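Local coordinates for protein aminopentol aminotransferase (Sphingopyxis macrogoltabida, PDB 6HBV) that catalyses the pyridoxal-phosphate-dependent deamination of aminopentol, the hydrolysed form of fumonisin B1, to its 2-keto derivative, with pyruvate as the preferred amino-group acceptor, at residues D120-A125 and L253-K258; K142-G147 and R198-E203; A194-H199 and L227-V232; G235-R240 and G257-N262. One frame throughout, in Å; residues are numbered along the deposited sequence.

Contact 1 of 4, residues D120-A125 and L253-K258; sequences DATSTA and LSCWGK. With PLP (pyridoxal-5'-phosphate), chain C; PMP (4'-deoxy-4'-aminopyridoxal-5'-phosphate), chain D.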
# COMPACT_ATOMS: atom_id res chain seq x y z
N ASP A 120 5.24 0.66 3.95
CA ASP A 120 5.96 1.27 2.86
C ASP A 120 6.93 2.34 3.41
O ASP A 120 8.07 2.42 2.98
CB ASP A 120 5.06 1.95 1.80
CG ASP A 120 3.97 1.08 1.20
OD1 ASP A 120 4.02 -0.19 1.38
OD2 ASP A 120 3.06 1.67 0.56
N ALA A 121 6.45 3.14 4.37
CA ALA A 121 7.25 4.21 4.94
C ALA A 121 8.41 3.66 5.79
O ALA A 121 9.53 4.17 5.72
CB ALA A 121 6.38 5.14 5.76
N THR A 122 8.16 2.64 6.61
CA THR A 122 9.26 2.11 7.46
C THR A 122 10.32 1.43 6.59
O THR A 122 11.50 1.55 6.86
CB THR A 122 8.69 1.23 8.57
OG1 THR A 122 8.01 0.12 7.98
CG2 THR A 122 7.78 2.00 9.50
N SER A 123 9.90 0.72 5.54
CA SER A 123 10.82 0.03 4.65
C SER A 123 11.66 1.05 3.89
O SER A 123 12.87 0.86 3.72
CB SER A 123 10.12 -0.91 3.71
OG SER A 123 11.07 -1.60 2.90
N THR A 124 11.00 2.14 3.42
CA THR A 124 11.70 3.22 2.76
C THR A 124 12.76 3.80 3.72
O THR A 124 13.92 4.00 3.31
CB THR A 124 10.75 4.31 2.24
OG1 THR A 124 9.81 3.73 1.34
CG2 THR A 124 11.50 5.42 1.54
N ALA A 125 12.37 4.07 4.97
CA ALA A 125 13.32 4.56 5.99
C ALA A 125 14.56 3.66 6.15
O ALA A 125 15.71 4.15 6.25
CB ALA A 125 12.62 4.73 7.32
N LEU A 253 14.43 10.93 10.68
CA LEU A 253 13.31 10.47 9.86
C LEU A 253 12.14 10.17 10.80
O LEU A 253 12.34 9.68 11.92
CB LEU A 253 13.63 9.18 9.09
CG LEU A 253 14.84 9.19 8.16
CD1 LEU A 253 15.03 7.83 7.53
CD2 LEU A 253 14.73 10.23 7.06
N SER A 254 10.93 10.46 10.35
CA SER A 254 9.74 9.99 11.04
C SER A 254 8.78 9.38 10.01
O SER A 254 8.63 9.86 8.87
CB SER A 254 9.10 11.04 11.89
OG SER A 254 8.78 12.17 11.10
N CYS A 255 8.12 8.31 10.44
CA CYS A 255 7.16 7.57 9.58
C CYS A 255 5.76 7.82 10.11
O CYS A 255 5.53 7.77 11.34
CB CYS A 255 7.44 6.07 9.59
SG CYS A 255 9.12 5.59 9.13
N TRP A 256 4.83 8.08 9.19
CA TRP A 256 3.49 8.49 9.47
C TRP A 256 2.52 7.69 8.60
O TRP A 256 2.86 7.25 7.51
CB TRP A 256 3.30 9.97 9.17
CG TRP A 256 4.19 10.87 9.95
CD1 TRP A 256 5.50 11.13 9.71
CD2 TRP A 256 3.82 11.63 11.10
NE1 TRP A 256 5.97 12.01 10.65
CE2 TRP A 256 4.97 12.33 11.51
CE3 TRP A 256 2.64 11.79 11.83
CZ2 TRP A 256 4.97 13.18 12.62
CZ3 TRP A 256 2.63 12.63 12.92
CH2 TRP A 256 3.78 13.31 13.31
N GLY A 257 1.31 7.52 9.12
CA GLY A 257 0.28 6.76 8.42
C GLY A 257 -1.00 6.75 9.23
O GLY A 257 -1.20 7.62 10.11
N LYS A 258 -1.84 5.77 8.89
CA LYS A 258 -3.15 5.46 9.50
C LYS A 258 -4.14 6.64 9.42
O LYS A 258 -5.09 6.55 8.68
CB LYS A 258 -2.96 4.90 10.91
CG LYS A 258 -2.32 3.51 10.93
CD LYS A 258 -2.17 2.88 12.30
CE LYS A 258 -1.98 1.38 12.26
NZ LYS A 258 -0.57 0.94 12.47
N1 PLP C . 4.51 0.84 12.34
C2 PLP C . 3.69 1.08 13.37
C2A PLP C . 4.26 1.55 14.68
C3 PLP C . 2.24 0.89 13.23
O3 PLP C . 1.37 1.12 14.23
C4 PLP C . 1.71 0.43 11.93
C4A PLP C . 0.24 0.23 11.76
C5 PLP C . 2.72 0.20 10.88
C6 PLP C . 4.07 0.42 11.14
C5A PLP C . 2.36 -0.27 9.49
O4P PLP C . 1.36 0.55 8.85
P PLP C . 0.51 -0.28 7.76
O1P PLP C . -0.36 -1.21 8.52
O2P PLP C . 1.54 -1.00 6.88
O3P PLP C . -0.34 0.70 7.01
N1 PMP D . 4.32 1.06 12.34
C2 PMP D . 3.46 1.02 13.37
C2A PMP D . 3.84 1.66 14.69
C3 PMP D . 2.15 0.37 13.23
O3 PMP D . 1.27 0.31 14.24
C4 PMP D . 1.81 -0.24 11.93
C4A PMP D . 0.49 -0.93 11.71
N4A PMP D . -0.06 -1.50 12.92
C5 PMP D . 2.83 -0.15 10.86
C6 PMP D . 4.04 0.51 11.12
C5A PMP D . 2.56 -0.75 9.49
O4P PMP D . 1.52 -0.01 8.82
P PMP D . 0.60 -0.74 7.73
O1P PMP D . -0.34 0.37 7.35
O2P PMP D . 1.50 -1.30 6.62
O3P PMP D . -0.09 -1.83 8.44
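Cys255 faces the helix of 120-125 and packs among Ala121, Thr122 and Ala125. Its CB meets the methyl of Ala121 at 4.1 Å and is about as far from CG2 of Thr122. With chi1 at -56° the sulfur is set anti to the carbonyl carbon, beside the backbone N, and this turn carries it along the helix surface. There SG approaches CG2 of Thr122 at 3.8 Å, the carbonyl O of Ala121 at 3.7 Å and CB of Ala125 at 4.0 Å. The same methyl of Ala125 also receives CD1 of Leu253 at 3.9 Å, so two residues on one side of strand 253-256 share one alanine. The strand runs nearly antiparallel to the helix segment, at 162°, with the axes 7.9 Å apart, a close approach consistent with the small side chains of Ala121 and Ala125. This is helix-on-sheet packing in the large domain of a fold-type I aminotransferase: helix 118-133 covers one face of the central seven-stranded sheet. Ser254 and Trp256 point to the other face, where the indole NE1 donates to Ser254 OG. The hydroxyl of Thr122 takes no part in the apolar seam and bonds instead to the carbonyl O of His146. Beyond the strand lies Lys258, whose NZ is joined to C4A of PLP at 1.3 Å as an internal aldimine and donates to its O3; PMP is modelled in the same site. Gly118 and Ser119, at the start of the same helix, bind the cofactor too, as does Ser287 of the second subunit.

Contact 2 of 4, residues K142-G147 and R198-E203; sequences KGAYHG and RHEVFE. With PMP (4'-deoxy-4'-aminopyridoxal-5'-phosphate), chain D; PLP (pyridoxal-5'-phosphate), chain C.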
# COMPACT_ATOMS: atom_id res chain seq x y z
N LYS A 142 13.15 -5.12 20.63
CA LYS A 142 12.57 -6.44 20.60
C LYS A 142 11.05 -6.32 20.74
O LYS A 142 10.51 -5.61 21.64
CB LYS A 142 13.19 -7.31 21.71
CG LYS A 142 12.48 -8.64 21.89
CD LYS A 142 13.14 -9.61 22.85
CE LYS A 142 12.30 -10.87 22.98
NZ LYS A 142 12.85 -11.78 24.00
N GLY A 143 10.34 -7.02 19.85
CA GLY A 143 8.87 -7.09 19.87
C GLY A 143 8.19 -5.84 19.35
O GLY A 143 6.95 -5.78 19.39
N ALA A 144 8.94 -4.84 18.86
CA ALA A 144 8.31 -3.62 18.32
C ALA A 144 7.76 -3.93 16.92
O ALA A 144 8.44 -4.55 16.08
CB ALA A 144 9.28 -2.47 18.28
N TYR A 145 6.54 -3.47 16.66
CA TYR A 145 5.88 -3.67 15.35
C TYR A 145 6.15 -2.46 14.47
O TYR A 145 5.75 -1.35 14.80
CB TYR A 145 4.37 -3.84 15.54
CG TYR A 145 3.64 -4.19 14.26
CD1 TYR A 145 3.47 -5.51 13.90
CD2 TYR A 145 3.11 -3.21 13.42
CE1 TYR A 145 2.81 -5.88 12.74
CE2 TYR A 145 2.45 -3.56 12.25
CZ TYR A 145 2.30 -4.89 11.92
OH TYR A 145 1.65 -5.30 10.78
N HIS A 146 6.84 -2.68 13.34
CA HIS A 146 7.10 -1.64 12.37
C HIS A 146 6.46 -1.93 11.01
O HIS A 146 6.69 -1.19 10.05
CB HIS A 146 8.62 -1.46 12.23
CG HIS A 146 9.26 -0.89 13.44
ND1 HIS A 146 8.93 0.35 13.89
CD2 HIS A 146 10.20 -1.38 14.27
CE1 HIS A 146 9.64 0.62 14.97
NE2 HIS A 146 10.44 -0.42 15.24
N GLY A 147 5.66 -2.99 10.92
CA GLY A 147 5.03 -3.40 9.63
C GLY A 147 5.06 -4.91 9.48
O GLY A 147 5.48 -5.63 10.39
N ARG A 198 5.85 2.44 24.06
CA ARG A 198 5.69 1.00 23.91
C ARG A 198 4.19 0.72 23.72
O ARG A 198 3.36 0.93 24.63
CB ARG A 198 6.26 0.23 25.11
CG ARG A 198 6.17 -1.28 24.96
CD ARG A 198 7.13 -1.82 23.94
NE ARG A 198 7.13 -3.27 23.90
CZ ARG A 198 7.96 -3.98 23.16
NH1 ARG A 198 8.71 -3.36 22.26
NH2 ARG A 198 8.02 -5.28 23.34
N HIS A 199 3.87 0.26 22.51
CA HIS A 199 2.49 0.02 22.09
C HIS A 199 2.38 -1.31 21.33
O HIS A 199 2.37 -1.34 20.08
CB HIS A 199 1.87 1.26 21.42
CG HIS A 199 2.57 1.89 20.24
ND1 HIS A 199 3.09 1.16 19.18
CD2 HIS A 199 2.83 3.18 19.96
CE1 HIS A 199 3.63 2.00 18.31
NE2 HIS A 199 3.49 3.25 18.75
N GLU A 200 2.29 -2.41 22.09
CA GLU A 200 2.29 -3.74 21.48
C GLU A 200 1.21 -4.63 22.07
O GLU A 200 0.73 -4.40 23.18
CB GLU A 200 3.68 -4.39 21.63
CG GLU A 200 4.79 -3.53 21.04
CD GLU A 200 4.70 -3.33 19.55
OE1 GLU A 200 5.31 -2.37 19.03
OE2 GLU A 200 4.03 -4.13 18.94
N VAL A 201 0.82 -5.66 21.31
CA VAL A 201 -0.21 -6.57 21.74
C VAL A 201 0.25 -7.40 22.94
O VAL A 201 1.43 -7.72 23.09
CB VAL A 201 -0.73 -7.49 20.62
CG1 VAL A 201 -1.34 -6.64 19.52
CG2 VAL A 201 0.37 -8.41 20.08
N PHE A 202 -0.75 -7.74 23.77
CA PHE A 202 -0.62 -8.66 24.92
C PHE A 202 0.39 -8.15 25.94
O PHE A 202 0.91 -8.91 26.73
CB PHE A 202 -0.26 -10.07 24.44
CG PHE A 202 -1.38 -10.77 23.72
CD1 PHE A 202 -2.46 -11.26 24.44
CD2 PHE A 202 -1.36 -10.94 22.35
CE1 PHE A 202 -3.49 -11.90 23.78
CE2 PHE A 202 -2.39 -11.58 21.69
CZ PHE A 202 -3.46 -12.06 22.42
N GLU A 203 0.68 -6.85 25.95
CA GLU A 203 1.72 -6.30 26.79
C GLU A 203 1.24 -4.93 27.28
O GLU A 203 0.63 -4.20 26.52
CB GLU A 203 3.02 -6.24 25.97
CG GLU A 203 4.15 -5.53 26.67
CD GLU A 203 5.45 -5.41 25.87
OE1 GLU A 203 6.30 -4.60 26.27
OE2 GLU A 203 5.59 -6.12 24.87
N1 PMP D . 4.32 1.06 12.34
C2 PMP D . 3.46 1.02 13.37
C2A PMP D . 3.84 1.66 14.69
C3 PMP D . 2.15 0.37 13.23
O3 PMP D . 1.27 0.31 14.24
C4 PMP D . 1.81 -0.24 11.93
C4A PMP D . 0.49 -0.93 11.71
N4A PMP D . -0.06 -1.50 12.92
C5 PMP D . 2.83 -0.15 10.86
C6 PMP D . 4.04 0.51 11.12
C5A PMP D . 2.56 -0.75 9.49
O4P PMP D . 1.52 -0.01 8.82
P PMP D . 0.60 -0.74 7.73
O1P PMP D . -0.34 0.37 7.35
O2P PMP D . 1.50 -1.30 6.62
O3P PMP D . -0.09 -1.83 8.44
N1 PLP C . 4.51 0.84 12.34
C2 PLP C . 3.69 1.08 13.37
C2A PLP C . 4.26 1.55 14.68
C3 PLP C . 2.24 0.89 13.23
O3 PLP C . 1.37 1.12 14.23
C4 PLP C . 1.71 0.43 11.93
C4A PLP C . 0.24 0.23 11.76
C5 PLP C . 2.72 0.20 10.88
C6 PLP C . 4.07 0.42 11.14
C5A PLP C . 2.36 -0.27 9.49
O4P PLP C . 1.36 0.55 8.85
P PLP C . 0.51 -0.28 7.76
O1P PLP C . -0.36 -1.21 8.52
O2P PLP C . 1.54 -1.00 6.88
O3P PLP C . -0.34 0.70 7.01
O HOH W 1 4.27 -0.76 17.17
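Arg198 sends CG anti to its own nitrogen (chi1 -177°) and then bends at chi2 (71°), which swings the guanidinium round to the loop of 142-147; Glu200, also bent at chi2, brings its carboxylate to the same loop. End-on, NH1 and NH2 of Arg198 both donate to the carbonyl O of Lys142, at 2.9 and 3.0 Å, and this oxygen lies in the guanidinium plane. Another edge of the group meets Glu203 side-on: NE reaches OE1 from above the carboxylate plane, while NH2 uses the syn lone pair of OE2. CG of Glu200 lies over one guanidinium face, offset toward the rim. Replacing Arg198 by a leucine would probably leave the carbonyl O of Lys142 without these two donors and the carboxylate of Glu203 without its countercharge. Farther along, Tyr145 N donates to OE1 of Glu200 at 2.9 Å in a fairly straight bond (166°) that arrives from above the carboxylate plane. A water donates to both this OE1 and the carbonyl O of Tyr145, so that OE1 holds the Tyr145 backbone directly at N and through the water at O. Gly143 passes so near the guanidinium that a CB would clash with NH2. Beyond the tie, the Tyr145 ring approaches the cofactor, its CE2 lying 3.3 Å from N4A of PMP. The contact joins the loop that follows strand 137-141 to the loop between strands 197-198 and 206-207, which makes a type II turn from Glu200 to Glu203, while Thr285 of the second subunit packs on Tyr145.

Contact 3 of 4, residues A194-H199 and L227-V232; sequences ATPFRH and LVVDDV. With PLP (pyridoxal-5'-phosphate), chain C; PMP (4'-deoxy-4'-aminopyridoxal-5'-phosphate), chain D.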
# COMPACT_ATOMS: atom_id res chain seq x y z
N ALA A 194 12.54 3.53 16.60
CA ALA A 194 11.82 3.54 17.86
C ALA A 194 10.40 4.03 17.63
O ALA A 194 10.20 5.06 16.98
CB ALA A 194 12.50 4.43 18.87
N THR A 195 9.43 3.27 18.16
CA THR A 195 8.08 3.79 18.38
C THR A 195 8.18 4.82 19.50
O THR A 195 9.03 4.72 20.41
CB THR A 195 7.07 2.67 18.60
OG1 THR A 195 7.34 2.01 19.83
CG2 THR A 195 7.08 1.71 17.43
N PRO A 196 7.33 5.86 19.49
CA PRO A 196 7.44 6.91 20.50
C PRO A 196 7.01 6.52 21.92
O PRO A 196 7.43 7.20 22.86
CB PRO A 196 6.57 8.03 19.93
CG PRO A 196 5.56 7.33 19.06
CD PRO A 196 6.23 6.09 18.51
N PHE A 197 6.19 5.45 22.07
CA PHE A 197 6.01 4.74 23.34
C PHE A 197 5.89 3.26 23.01
O PHE A 197 5.84 2.88 21.83
CB PHE A 197 4.84 5.29 24.17
CG PHE A 197 3.45 5.28 23.57
CD1 PHE A 197 3.01 6.30 22.74
CD2 PHE A 197 2.56 4.24 23.85
CE1 PHE A 197 1.73 6.30 22.20
CE2 PHE A 197 1.28 4.23 23.31
CZ PHE A 197 0.87 5.26 22.49
N ARG A 198 5.85 2.44 24.06
CA ARG A 198 5.69 1.00 23.91
C ARG A 198 4.19 0.72 23.72
O ARG A 198 3.36 0.93 24.63
CB ARG A 198 6.26 0.23 25.11
CG ARG A 198 6.17 -1.28 24.96
CD ARG A 198 7.13 -1.82 23.94
NE ARG A 198 7.13 -3.27 23.90
CZ ARG A 198 7.96 -3.98 23.16
NH1 ARG A 198 8.71 -3.36 22.26
NH2 ARG A 198 8.02 -5.28 23.34
N HIS A 199 3.87 0.26 22.51
CA HIS A 199 2.49 0.02 22.09
C HIS A 199 2.38 -1.31 21.33
O HIS A 199 2.37 -1.34 20.08
CB HIS A 199 1.87 1.26 21.42
CG HIS A 199 2.57 1.89 20.24
ND1 HIS A 199 3.09 1.16 19.18
CD2 HIS A 199 2.83 3.18 19.96
CE1 HIS A 199 3.63 2.00 18.31
NE2 HIS A 199 3.49 3.25 18.75
N LEU A 227 18.33 8.40 13.33
CA LEU A 227 17.23 8.16 14.27
C LEU A 227 15.88 8.23 13.53
O LEU A 227 15.54 9.26 12.93
CB LEU A 227 17.23 9.20 15.37
CG LEU A 227 16.18 8.99 16.47
CD1 LEU A 227 16.24 7.59 17.07
CD2 LEU A 227 16.34 10.02 17.56
N VAL A 228 15.14 7.12 13.59
CA VAL A 228 13.84 6.98 12.93
C VAL A 228 12.77 6.78 14.00
O VAL A 228 12.78 5.76 14.70
CB VAL A 228 13.85 5.82 11.93
CG1 VAL A 228 12.56 5.79 11.13
CG2 VAL A 228 15.08 5.85 11.02
N VAL A 229 11.84 7.75 14.11
CA VAL A 229 10.69 7.58 14.96
C VAL A 229 9.54 7.05 14.09
O VAL A 229 9.15 7.66 13.09
CB VAL A 229 10.30 8.85 15.71
CG1 VAL A 229 8.92 8.76 16.33
CG2 VAL A 229 11.31 9.18 16.79
N ASP A 230 9.01 5.90 14.49
CA ASP A 230 7.88 5.30 13.78
C ASP A 230 6.60 5.79 14.46
O ASP A 230 6.19 5.22 15.47
CB ASP A 230 7.98 3.79 13.77
CG ASP A 230 6.81 3.12 13.07
OD1 ASP A 230 5.88 3.87 12.64
OD2 ASP A 230 6.86 1.89 12.97
N ASP A 231 6.02 6.84 13.89
CA ASP A 231 4.85 7.51 14.39
C ASP A 231 3.58 7.06 13.65
O ASP A 231 2.57 7.78 13.68
CB ASP A 231 5.01 9.03 14.33
CG ASP A 231 4.93 9.71 15.69
OD1 ASP A 231 4.16 9.22 16.57
OD2 ASP A 231 5.64 10.74 15.86
N VAL A 232 3.62 5.88 13.00
CA VAL A 232 2.47 5.44 12.23
C VAL A 232 1.25 5.26 13.14
O VAL A 232 0.10 5.59 12.73
CB VAL A 232 2.79 4.17 11.41
CG1 VAL A 232 1.55 3.56 10.82
CG2 VAL A 232 3.77 4.46 10.29
N1 PLP C . 4.51 0.84 12.34
C2 PLP C . 3.69 1.08 13.37
C2A PLP C . 4.26 1.55 14.68
C3 PLP C . 2.24 0.89 13.23
O3 PLP C . 1.37 1.12 14.23
C4 PLP C . 1.71 0.43 11.93
C4A PLP C . 0.24 0.23 11.76
C5 PLP C . 2.72 0.20 10.88
C6 PLP C . 4.07 0.42 11.14
C5A PLP C . 2.36 -0.27 9.49
O4P PLP C . 1.36 0.55 8.85
P PLP C . 0.51 -0.28 7.76
O1P PLP C . -0.36 -1.21 8.52
O2P PLP C . 1.54 -1.00 6.88
O3P PLP C . -0.34 0.70 7.01
N1 PMP D . 4.32 1.06 12.34
C2 PMP D . 3.46 1.02 13.37
C2A PMP D . 3.84 1.66 14.69
C3 PMP D . 2.15 0.37 13.23
O3 PMP D . 1.27 0.31 14.24
C4 PMP D . 1.81 -0.24 11.93
C4A PMP D . 0.49 -0.93 11.71
N4A PMP D . -0.06 -1.50 12.92
C5 PMP D . 2.83 -0.15 10.86
C6 PMP D . 4.04 0.51 11.12
C5A PMP D . 2.56 -0.75 9.49
O4P PMP D . 1.52 -0.01 8.82
P PMP D . 0.60 -0.74 7.73
O1P PMP D . -0.34 0.37 7.35
O2P PMP D . 1.50 -1.30 6.62
O3P PMP D . -0.09 -1.83 8.44
O HOH W 2 3.61 4.92 16.51
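Ala194 pairs with Val229 as a parallel bridge, its N donating to Val228 O at 2.9 Å and its O accepting from Asp230 N at 2.9 Å. The same oxygen is approached by CA of Val229 in a CA-H...O contact. Beyond Thr195, Pro196 lies against the residues at the end of the strand: its CD is 3.2 Å from Asp230 O, CG comes to 3.4 Å from Asp231 OD1, which is hydrogen-bonded to Ser243 OG, and CB packs loosely on CG1 of Val229. A water donates to Asp230 O and is hydrogen-bonded to His199 NE2, joining the two segments beyond the proline. With CG anti to the backbone N (chi1 179°), Asp230 extends to the pyridine ring, where OD2 is 2.6 Å from N1 of PLP. OD1 accepts from Val232 N in an Asx turn, which steadies the carboxylate and brings Val232 to the ring, its CG1 3.3 Å from C4 of PLP. His146 ND1 is a second partner of OD2. A lysine in place of Asp230 would probably set a positive charge against the pyridine nitrogen and leave both Val232 N and His146 without their acceptor. An aspartate facing N1 is the classic arrangement of fold-type I enzymes; here it is consistent with a protonated pyridine nitrogen, which would strengthen the cofactor as an electron sink during transamination.

Contact 4 of 4, residues G235-R240 and G257-N262; sequences GFRVAR and GKCFAN. With PLP (pyridoxal-5'-phosphate), chain C; PMP (4'-deoxy-4'-aminopyridoxal-5'-phosphate), chain D.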
# COMPACT_ATOMS: atom_id res chain seq x y z
N GLY A 235 1.06 8.96 15.82
CA GLY A 235 1.08 10.23 15.17
C GLY A 235 -0.27 10.93 15.25
O GLY A 235 -1.30 10.36 14.93
N PHE A 236 -0.22 12.18 15.69
CA PHE A 236 -1.33 13.08 15.81
C PHE A 236 -2.28 12.73 16.97
O PHE A 236 -3.30 13.45 17.15
CB PHE A 236 -2.02 13.27 14.45
CG PHE A 236 -1.12 13.92 13.43
CD1 PHE A 236 -0.45 15.11 13.71
CD2 PHE A 236 -0.93 13.35 12.18
CE1 PHE A 236 0.37 15.71 12.78
CE2 PHE A 236 -0.10 13.96 11.25
CZ PHE A 236 0.55 15.13 11.54
N ARG A 237 -2.02 11.69 17.77
CA ARG A 237 -2.78 11.52 19.02
C ARG A 237 -1.90 11.84 20.24
O ARG A 237 -2.39 11.95 21.35
CB ARG A 237 -3.39 10.13 19.16
CG ARG A 237 -4.67 9.96 18.37
CD ARG A 237 -5.24 8.57 18.61
NE ARG A 237 -6.46 8.35 17.89
CZ ARG A 237 -6.54 7.85 16.66
NH1 ARG A 237 -5.44 7.58 15.97
NH2 ARG A 237 -7.74 7.61 16.14
N VAL A 238 -0.60 11.98 20.04
CA VAL A 238 0.33 12.46 21.12
C VAL A 238 0.50 13.98 21.00
O VAL A 238 0.43 14.70 22.02
CB VAL A 238 1.68 11.72 21.10
CG1 VAL A 238 2.69 12.32 22.09
CG2 VAL A 238 1.47 10.23 21.39
N ALA A 239 0.73 14.49 19.80
CA ALA A 239 1.01 15.89 19.57
C ALA A 239 0.62 16.27 18.14
O ALA A 239 0.24 15.39 17.38
CB ALA A 239 2.48 16.17 19.81
N ARG A 240 0.73 17.56 17.81
CA ARG A 240 0.50 18.03 16.43
C ARG A 240 1.81 17.99 15.62
O ARG A 240 1.85 18.48 14.48
CB ARG A 240 -0.10 19.44 16.48
CG ARG A 240 -1.52 19.48 17.05
CD ARG A 240 -2.02 20.93 17.17
NE ARG A 240 -3.44 20.93 17.49
CZ ARG A 240 -3.95 20.76 18.72
NH1 ARG A 240 -3.09 20.66 19.74
NH2 ARG A 240 -5.27 20.70 18.90
N GLY A 257 1.31 7.52 9.12
CA GLY A 257 0.28 6.76 8.42
C GLY A 257 -1.00 6.75 9.23
O GLY A 257 -1.20 7.62 10.11
N LYS A 258 -1.84 5.77 8.89
CA LYS A 258 -3.15 5.46 9.50
C LYS A 258 -4.14 6.64 9.42
O LYS A 258 -5.09 6.55 8.68
CB LYS A 258 -2.96 4.90 10.91
CG LYS A 258 -2.32 3.51 10.93
CD LYS A 258 -2.17 2.88 12.30
CE LYS A 258 -1.98 1.38 12.26
NZ LYS A 258 -0.57 0.94 12.47
N CYS A 259 -3.91 7.73 10.17
CA CYS A 259 -4.99 8.68 10.49
C CYS A 259 -4.81 10.05 9.86
O CYS A 259 -5.70 10.90 10.04
CB CYS A 259 -5.17 8.81 12.00
SG CYS A 259 -3.94 9.85 12.82
N PHE A 260 -3.72 10.33 9.14
CA PHE A 260 -3.50 11.73 8.74
C PHE A 260 -4.34 12.12 7.52
O PHE A 260 -4.29 13.30 7.08
CB PHE A 260 -2.03 12.09 8.63
CG PHE A 260 -1.23 11.58 7.46
CD1 PHE A 260 -1.39 12.12 6.20
CD2 PHE A 260 -0.30 10.56 7.64
CE1 PHE A 260 -0.64 11.64 5.14
CE2 PHE A 260 0.45 10.09 6.57
CZ PHE A 260 0.28 10.62 5.32
N ALA A 261 -5.10 11.18 6.96
CA ALA A 261 -6.21 11.53 6.03
C ALA A 261 -7.55 10.94 6.52
O ALA A 261 -8.45 10.70 5.72
CB ALA A 261 -5.87 11.06 4.63
N ASN A 262 -7.67 10.72 7.83
CA ASN A 262 -8.87 10.30 8.52
C ASN A 262 -9.51 9.03 7.90
O ASN A 262 -10.70 8.89 7.90
CB ASN A 262 -9.92 11.42 8.57
CG ASN A 262 -10.91 11.20 9.67
OD1 ASN A 262 -10.51 10.83 10.79
ND2 ASN A 262 -12.19 11.41 9.39
N1 PLP C . 4.51 0.84 12.34
C2 PLP C . 3.69 1.08 13.37
C2A PLP C . 4.26 1.55 14.68
C3 PLP C . 2.24 0.89 13.23
O3 PLP C . 1.37 1.12 14.23
C4 PLP C . 1.71 0.43 11.93
C4A PLP C . 0.24 0.23 11.76
C5 PLP C . 2.72 0.20 10.88
C6 PLP C . 4.07 0.42 11.14
C5A PLP C . 2.36 -0.27 9.49
O4P PLP C . 1.36 0.55 8.85
P PLP C . 0.51 -0.28 7.76
O1P PLP C . -0.36 -1.21 8.52
O2P PLP C . 1.54 -1.00 6.88
O3P PLP C . -0.34 0.70 7.01
N1 PMP D . 4.32 1.06 12.34
C2 PMP D . 3.46 1.02 13.37
C2A PMP D . 3.84 1.66 14.69
C3 PMP D . 2.15 0.37 13.23
O3 PMP D . 1.27 0.31 14.24
C4 PMP D . 1.81 -0.24 11.93
C4A PMP D . 0.49 -0.93 11.71
N4A PMP D . -0.06 -1.50 12.92
C5 PMP D . 2.83 -0.15 10.86
C6 PMP D . 4.04 0.51 11.12
C5A PMP D . 2.56 -0.75 9.49
O4P PMP D . 1.52 -0.01 8.82
P PMP D . 0.60 -0.74 7.73
O1P PMP D . -0.34 0.37 7.35
O2P PMP D . 1.50 -1.30 6.62
O3P PMP D . -0.09 -1.83 8.44
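The Phe236 ring presents CE2 and CD2 obliquely to the CB of Phe260, with CE2 at 3.8 Å, while the carbonyl O of Arg240 lies at its edge in the ring plane. The two phenylalanines therefore meet ring to methylene and do not stack: Phe260 directs its own ring elsewhere, with Gly257 N in plane at its edge and Phe102 meeting it edge-to-face. The guanidinium of Arg237 also comes in obliquely, NH1 lying 4.2 Å from CB of Cys259; NE donates to Leu380 O and NH1 to Gly63 O. Cys259 lies between Arg237 NH1 and CB of Phe236. Its sulfur, placed between the backbone N and the carbonyl carbon (chi1 78°), comes within 3.4 Å of Gly235 O and packs against CB of Phe236 at 4.2 Å. A type I turn from Cys259 to Asn262, closed by Asn262 N to Cys259 O, follows Lys258. In the large domain of this fold-type I enzyme the contact joins the two loops that flank strand 253-256 in sequence, one arriving from strand 226-230 and the other, with the cofactor lysine, leaving toward strand 267-271; Trp256 meets the Phe236 ring, and helix 292-307 packs against both phenylalanines.

Overall arrangement
From the N terminus, helix 118-133 supplies the first half of contact 1, which closes only on strand 253-256 and the residues that follow, to 258. Within that long loop lie contact 2, from 142-147 to 198-203, and contact 3, from 194-199 to 227-232; these overlap at Arg198 and His199, contact 3 opening just before contact 2 closes. Contact 4 follows contacts 2 and 3 in series, opening within the loop of contact 1 and ending on the same run, with Gly257 and Lys258 shared. Strands 226-230 and 253-256, neighbours in the central sheet, join contacts 1 and 3, and the loop after strand 137-141 meets the end of strand 226-230. All four converge on the cofactor.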